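Long-range contact in uncharacterized protein (Parabacteroides merdae ATCC 43184, PDB 4OPW), which is of unknown function but is a putative adhesin, probably working at the cell surface through a head domain related to bacterial auto-transporter adhesins: residues V5-I18 with P41-Y54. Sequence-based numbering, arbitrary orientation.
Sequences VKGNGKLSTKKITI and PHIEITVDENLHPY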
loop_
_atom_site.group_PDB
_atom_site.type_symbol
_atom_site.label_atom_id
_atom_site.label_comp_id
_atom_site.label_asym_id
_atom_site.label_seq_id
_atom_site.Cartn_x
_atom_site.Cartn_y
_atom_site.Cartn_z
ATOM N N VAL A 5 -5.639 -22.865 19.693
ATOM C CA VAL A 5 -6.120 -21.977 20.752
ATOM C C VAL A 5 -7.135 -21.000 20.159
ATOM O O VAL A 5 -7.228 -20.852 18.940
ATOM C CB VAL A 5 -4.963 -21.213 21.480
ATOM C CG1 VAL A 5 -4.027 -22.176 22.210
ATOM C CG2 VAL A 5 -4.194 -20.301 20.515
ATOM N N LYS A 6 -7.846 -20.286 21.025
ATOM C CA LYS A 6 -8.751 -19.241 20.563
ATOM C C LYS A 6 -8.823 -18.156 21.608
ATOM O O LYS A 6 -8.636 -18.426 22.795
ATOM C CB LYS A 6 -10.162 -19.789 20.221
ATOM C CG LYS A 6 -10.948 -20.348 21.408
ATOM C CD LYS A 6 -12.351 -20.753 20.977
ATOM C CE LYS A 6 -13.091 -21.453 22.076
ATOM N NZ LYS A 6 -14.477 -21.828 21.642
ATOM N N GLY A 7 -9.090 -16.942 21.155
ATOM C CA GLY A 7 -9.236 -15.802 22.040
ATOM C C GLY A 7 -10.372 -15.965 23.029
ATOM O O GLY A 7 -11.444 -16.482 22.681
ATOM N N ASN A 8 -10.145 -15.521 24.284
ATOM C CA ASN A 8 -11.158 -15.611 25.342
ATOM C C ASN A 8 -12.114 -14.380 25.314
ATOM O O ASN A 8 -12.950 -14.216 26.219
ATOM C CB ASN A 8 -10.472 -15.758 26.720
ATOM C CG ASN A 8 -9.796 -14.504 27.249
ATOM O OD1 ASN A 8 -9.736 -13.450 26.593
ATOM N ND2 ASN A 8 -9.283 -14.586 28.474
ATOM N N GLY A 9 -11.953 -13.512 24.311
ATOM C CA GLY A 9 -12.823 -12.354 24.118
ATOM C C GLY A 9 -12.549 -11.141 24.981
ATOM O O GLY A 9 -13.266 -10.149 24.862
ATOM N N LYS A 10 -11.511 -11.200 25.839
ATOM C CA LYS A 10 -11.144 -10.096 26.726
ATOM C C LYS A 10 -9.854 -9.453 26.216
ATOM O O LYS A 10 -8.762 -9.972 26.432
ATOM C CB LYS A 10 -10.992 -10.558 28.180
ATOM C CG LYS A 10 -12.261 -11.194 28.720
ATOM C CD LYS A 10 -12.065 -11.716 30.100
ATOM C CE LYS A 10 -13.350 -12.272 30.670
ATOM N NZ LYS A 10 -13.187 -12.611 32.106
ATOM N N LEU A 11 -9.997 -8.334 25.506
ATOM C CA LEU A 11 -8.852 -7.628 24.951
ATOM C C LEU A 11 -7.995 -7.006 26.039
ATOM O O LEU A 11 -8.516 -6.496 27.034
ATOM C CB LEU A 11 -9.283 -6.538 23.948
ATOM C CG LEU A 11 -10.053 -6.961 22.687
ATOM C CD1 LEU A 11 -10.443 -5.719 21.879
ATOM C CD2 LEU A 11 -9.208 -7.901 21.796
ATOM N N SER A 12 -6.674 -7.057 25.851
ATOM C CA SER A 12 -5.708 -6.408 26.737
ATOM C C SER A 12 -4.592 -5.833 25.881
ATOM O O SER A 12 -4.303 -6.363 24.799
ATOM C CB SER A 12 -5.158 -7.361 27.797
ATOM O OG SER A 12 -4.196 -8.271 27.281
ATOM N N THR A 13 -3.992 -4.745 26.359
ATOM C CA THR A 13 -2.918 -4.077 25.636
ATOM C C THR A 13 -1.603 -4.201 26.412
ATOM O O THR A 13 -1.576 -3.999 27.623
ATOM C CB THR A 13 -3.310 -2.626 25.374
ATOM O OG1 THR A 13 -4.547 -2.591 24.662
ATOM C CG2 THR A 13 -2.263 -1.870 24.592
ATOM N N LYS A 14 -0.526 -4.585 25.698
ATOM C CA LYS A 14 0.830 -4.662 26.237
ATOM C C LYS A 14 1.752 -3.811 25.379
ATOM O O LYS A 14 1.712 -3.896 24.148
ATOM C CB LYS A 14 1.335 -6.100 26.316
ATOM C CG LYS A 14 0.603 -6.952 27.356
ATOM C CD LYS A 14 1.201 -8.359 27.419
ATOM C CE LYS A 14 0.409 -9.303 28.291
ATOM N NZ LYS A 14 0.551 -8.983 29.737
ATOM N N LYS A 15 2.599 -3.009 26.043
ATOM C CA LYS A 15 3.523 -2.117 25.381
ATOM C C LYS A 15 4.954 -2.447 25.807
ATOM O O LYS A 15 5.263 -2.510 27.002
ATOM C CB LYS A 15 3.175 -0.656 25.697
ATOM C CG LYS A 15 4.042 0.356 24.947
ATOM C CD LYS A 15 3.635 1.769 25.309
ATOM C CE LYS A 15 4.166 2.781 24.328
ATOM N NZ LYS A 15 3.446 4.082 24.430
ATOM N N ILE A 16 5.815 -2.665 24.825
ATOM C CA ILE A 16 7.219 -2.980 25.100
ATOM C C ILE A 16 8.093 -2.160 24.171
ATOM O O ILE A 16 7.606 -1.590 23.185
ATOM C CB ILE A 16 7.530 -4.519 24.976
ATOM C CG1 ILE A 16 7.294 -5.028 23.523
ATOM C CG2 ILE A 16 6.748 -5.364 26.029
ATOM C CD1 ILE A 16 7.821 -6.438 23.200
ATOM N N THR A 17 9.400 -2.132 24.457
ATOM C CA THR A 17 10.337 -1.474 23.559
ATOM C C THR A 17 10.533 -2.391 22.371
ATOM O O THR A 17 10.296 -3.614 22.474
ATOM C CB THR A 17 11.656 -1.166 24.276
ATOM O OG1 THR A 17 12.177 -2.401 24.791
ATOM C CG2 THR A 17 11.476 -0.123 25.391
ATOM N N ILE A 18 10.930 -1.812 21.236
ATOM C CA ILE A 18 11.212 -2.597 20.038
ATOM C C ILE A 18 12.521 -2.127 19.423
ATOM O O ILE A 18 12.850 -0.941 19.496
ATOM C CB ILE A 18 10.025 -2.531 19.029
ATOM C CG1 ILE A 18 10.164 -3.602 17.915
ATOM C CG2 ILE A 18 9.806 -1.110 18.447
ATOM C CD1 ILE A 18 8.926 -3.706 16.940
ATOM N N PRO A 41 11.723 3.724 19.979
ATOM C CA PRO A 41 10.700 2.854 19.394
ATOM C C PRO A 41 10.070 1.898 20.397
ATOM O O PRO A 41 10.749 1.269 21.234
ATOM C CB PRO A 41 11.448 2.097 18.293
ATOM C CG PRO A 41 12.649 2.964 17.989
ATOM C CD PRO A 41 13.034 3.514 19.339
ATOM N N HIS A 42 8.738 1.844 20.323
ATOM C CA HIS A 42 7.906 0.935 21.095
ATOM C C HIS A 42 6.963 0.192 20.168
ATOM O O HIS A 42 6.700 0.637 19.043
ATOM C CB HIS A 42 7.095 1.679 22.173
ATOM C CG HIS A 42 7.921 2.164 23.323
ATOM N ND1 HIS A 42 8.497 3.420 23.313
ATOM C CD2 HIS A 42 8.218 1.555 24.494
ATOM C CE1 HIS A 42 9.145 3.534 24.466
ATOM N NE2 HIS A 42 9.015 2.436 25.208
ATOM N N ILE A 43 6.433 -0.937 20.660
ATOM C CA ILE A 43 5.391 -1.694 19.979
ATOM C C ILE A 43 4.294 -1.965 21.009
ATOM O O ILE A 43 4.570 -2.418 22.124
ATOM C CB ILE A 43 5.882 -2.952 19.219
ATOM C CG1 ILE A 43 4.737 -3.579 18.368
ATOM C CG2 ILE A 43 6.583 -3.977 20.133
ATOM C CD1 ILE A 43 5.218 -4.444 17.188
ATOM N N GLU A 44 3.064 -1.625 20.640
ATOM C CA GLU A 44 1.894 -1.799 21.482
ATOM C C GLU A 44 0.965 -2.785 20.789
ATOM O O GLU A 44 0.574 -2.566 19.634
ATOM C CB GLU A 44 1.247 -0.418 21.694
ATOM C CG GLU A 44 0.198 -0.379 22.780
ATOM C CD GLU A 44 -0.248 1.030 23.120
ATOM O OE1 GLU A 44 -0.652 1.771 22.195
ATOM O OE2 GLU A 44 -0.214 1.385 24.319
ATOM N N ILE A 45 0.649 -3.893 21.490
ATOM C CA ILE A 45 -0.193 -4.977 20.979
ATOM C C ILE A 45 -1.478 -5.068 21.769
ATOM O O ILE A 45 -1.431 -5.205 22.999
ATOM C CB ILE A 45 0.550 -6.369 21.032
ATOM C CG1 ILE A 45 1.924 -6.357 20.341
ATOM C CG2 ILE A 45 -0.346 -7.556 20.539
ATOM C CD1 ILE A 45 1.906 -6.144 18.789
ATOM N N THR A 46 -2.618 -5.062 21.055
ATOM C CA THR A 46 -3.935 -5.326 21.633
ATOM C C THR A 46 -4.456 -6.618 21.004
ATOM O O THR A 46 -4.603 -6.698 19.775
ATOM C CB THR A 46 -4.917 -4.152 21.436
ATOM O OG1 THR A 46 -4.324 -2.977 21.957
ATOM C CG2 THR A 46 -6.263 -4.395 22.134
ATOM N N VAL A 47 -4.745 -7.615 21.836
ATOM C CA VAL A 47 -5.276 -8.903 21.380
ATOM C C VAL A 47 -5.962 -9.555 22.592
ATOM O O VAL A 47 -5.782 -9.073 23.715
ATOM C CB VAL A 47 -4.134 -9.777 20.739
ATOM C CG1 VAL A 47 -3.165 -10.327 21.802
ATOM C CG2 VAL A 47 -4.697 -10.903 19.866
ATOM N N ASP A 48 -6.730 -10.637 22.399
ATOM C CA ASP A 48 -7.335 -11.322 23.554
ATOM C C ASP A 48 -6.231 -11.612 24.563
ATOM O O ASP A 48 -5.137 -12.019 24.163
ATOM C CB ASP A 48 -8.034 -12.619 23.129
ATOM C CG ASP A 48 -9.039 -12.390 22.024
ATOM O OD1 ASP A 48 -8.618 -11.997 20.909
ATOM O OD2 ASP A 48 -10.211 -12.729 22.224
ATOM N N GLU A 49 -6.482 -11.334 25.846
ATOM C CA GLU A 49 -5.430 -11.462 26.864
ATOM C C GLU A 49 -4.689 -12.818 26.838
ATOM O O GLU A 49 -3.467 -12.830 26.994
ATOM C CB GLU A 49 -5.989 -11.192 28.276
ATOM C CG GLU A 49 -7.234 -11.988 28.622
ATOM C CD GLU A 49 -7.814 -11.729 29.997
ATOM O OE1 GLU A 49 -7.642 -10.611 30.532
ATOM O OE2 GLU A 49 -8.438 -12.660 30.546
ATOM N N ASN A 50 -5.417 -13.946 26.607
ATOM C CA ASN A 50 -4.790 -15.280 26.607
ATOM C C ASN A 50 -3.957 -15.544 25.340
ATOM O O ASN A 50 -3.259 -16.570 25.287
ATOM C CB ASN A 50 -5.869 -16.374 26.773
ATOM C CG ASN A 50 -6.819 -16.450 25.593
ATOM O OD1 ASN A 50 -7.378 -15.439 25.156
ATOM N ND2 ASN A 50 -6.955 -17.632 25.000
ATOM N N LEU A 51 -3.987 -14.622 24.346
ATOM C CA LEU A 51 -3.251 -14.830 23.097
ATOM C C LEU A 51 -1.888 -14.107 23.060
ATOM O O LEU A 51 -1.079 -14.400 22.171
ATOM C CB LEU A 51 -4.110 -14.422 21.880
ATOM C CG LEU A 51 -5.370 -15.282 21.664
ATOM C CD1 LEU A 51 -6.136 -14.804 20.420
ATOM C CD2 LEU A 51 -5.011 -16.776 21.502
ATOM N N HIS A 52 -1.610 -13.205 24.038
ATOM C CA HIS A 52 -0.317 -12.492 24.061
ATOM C C HIS A 52 0.899 -13.452 24.020
ATOM O O HIS A 52 1.859 -13.125 23.297
ATOM C CB HIS A 52 -0.206 -11.549 25.257
ATOM C CG HIS A 52 -0.977 -10.280 25.064
ATOM N ND1 HIS A 52 -0.470 -9.234 24.303
ATOM C CD2 HIS A 52 -2.208 -9.943 25.515
ATOM C CE1 HIS A 52 -1.392 -8.289 24.342
ATOM N NE2 HIS A 52 -2.458 -8.670 25.053
ATOM N N PRO A 53 0.870 -14.662 24.650
ATOM C CA PRO A 53 2.055 -15.551 24.559
ATOM C C PRO A 53 2.337 -16.039 23.143
ATOM O O PRO A 53 3.454 -16.474 22.875
ATOM C CB PRO A 53 1.667 -16.739 25.463
ATOM C CG PRO A 53 0.694 -16.164 26.425
ATOM C CD PRO A 53 -0.134 -15.238 25.579
ATOM N N TYR A 54 1.342 -15.963 22.235
ATOM C CA TYR A 54 1.475 -16.434 20.853
ATOM C C TYR A 54 1.768 -15.290 19.885
ATOM O O TYR A 54 1.964 -15.551 18.707
ATOM C CB TYR A 54 0.209 -17.198 20.415
ATOM C CG TYR A 54 -0.149 -18.297 21.394
ATOM C CD1 TYR A 54 0.639 -19.441 21.509
ATOM C CD2 TYR A 54 -1.182 -18.129 22.312
ATOM C CE1 TYR A 54 0.371 -20.417 22.475
ATOM C CE2 TYR A 54 -1.459 -19.100 23.284
ATOM C CZ TYR A 54 -0.686 -20.247 23.351
ATOM O OH TYR A 54 -0.952 -21.231 24.280
HETATM O O HOH W 1 -8.155 -8.041 29.775
HETATM O O HOH W 2 1.912 3.213 21.869
HETATM O O HOH W 3 0.437 4.106 25.101
#
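H52, from the 3-10 segment 52-54 after the corner at V47, packs against K14 of strand 11-17, which pairs antiparallel with strand 42-46. From K14, CB and CG run beside CE1 and ND1 of the H52 imidazole; CD then sits over the ring face, 3.8 Å from the centroid in a CH-pi contact, and CE reaches on to CG and CB of H52. A bend at the last torsion (chi4 -72°) turns NZ off the extended line of the chain, and it ends 5.5 Å from H52 ND1, too far to touch. V47 CG1 covers the opposite face of the ring, while the ring edge points at S12: NE2 donates to S12 O at 3.0 Å, coming from well above the carbonyl plane. S12 O thus holds two donors, the other being V47 N, much nearer that plane. On the other face of the ladder T13 OG1 and T46 OG1 share a 2.7 Å hydrogen bond, and two waters bridge K15 NZ to E44, one to OE2, the other weakly to OE1. Beyond the strands, the N50 amide grips residues 6-8 twice: ND2 gives K6 O a 2.9 Å bond lying in the amide plane, and OD1 accepts from N8 N. D48 OD2 takes G9 N at 2.8 Å and is also bonded by T77. Strand 42-46 pairs in turn with strand 80-85, leaving 11-17 at the edge, within this chain, of the N-terminal end of a parallel beta-helix, probably right-handed as in the pectate-lyase-like clan.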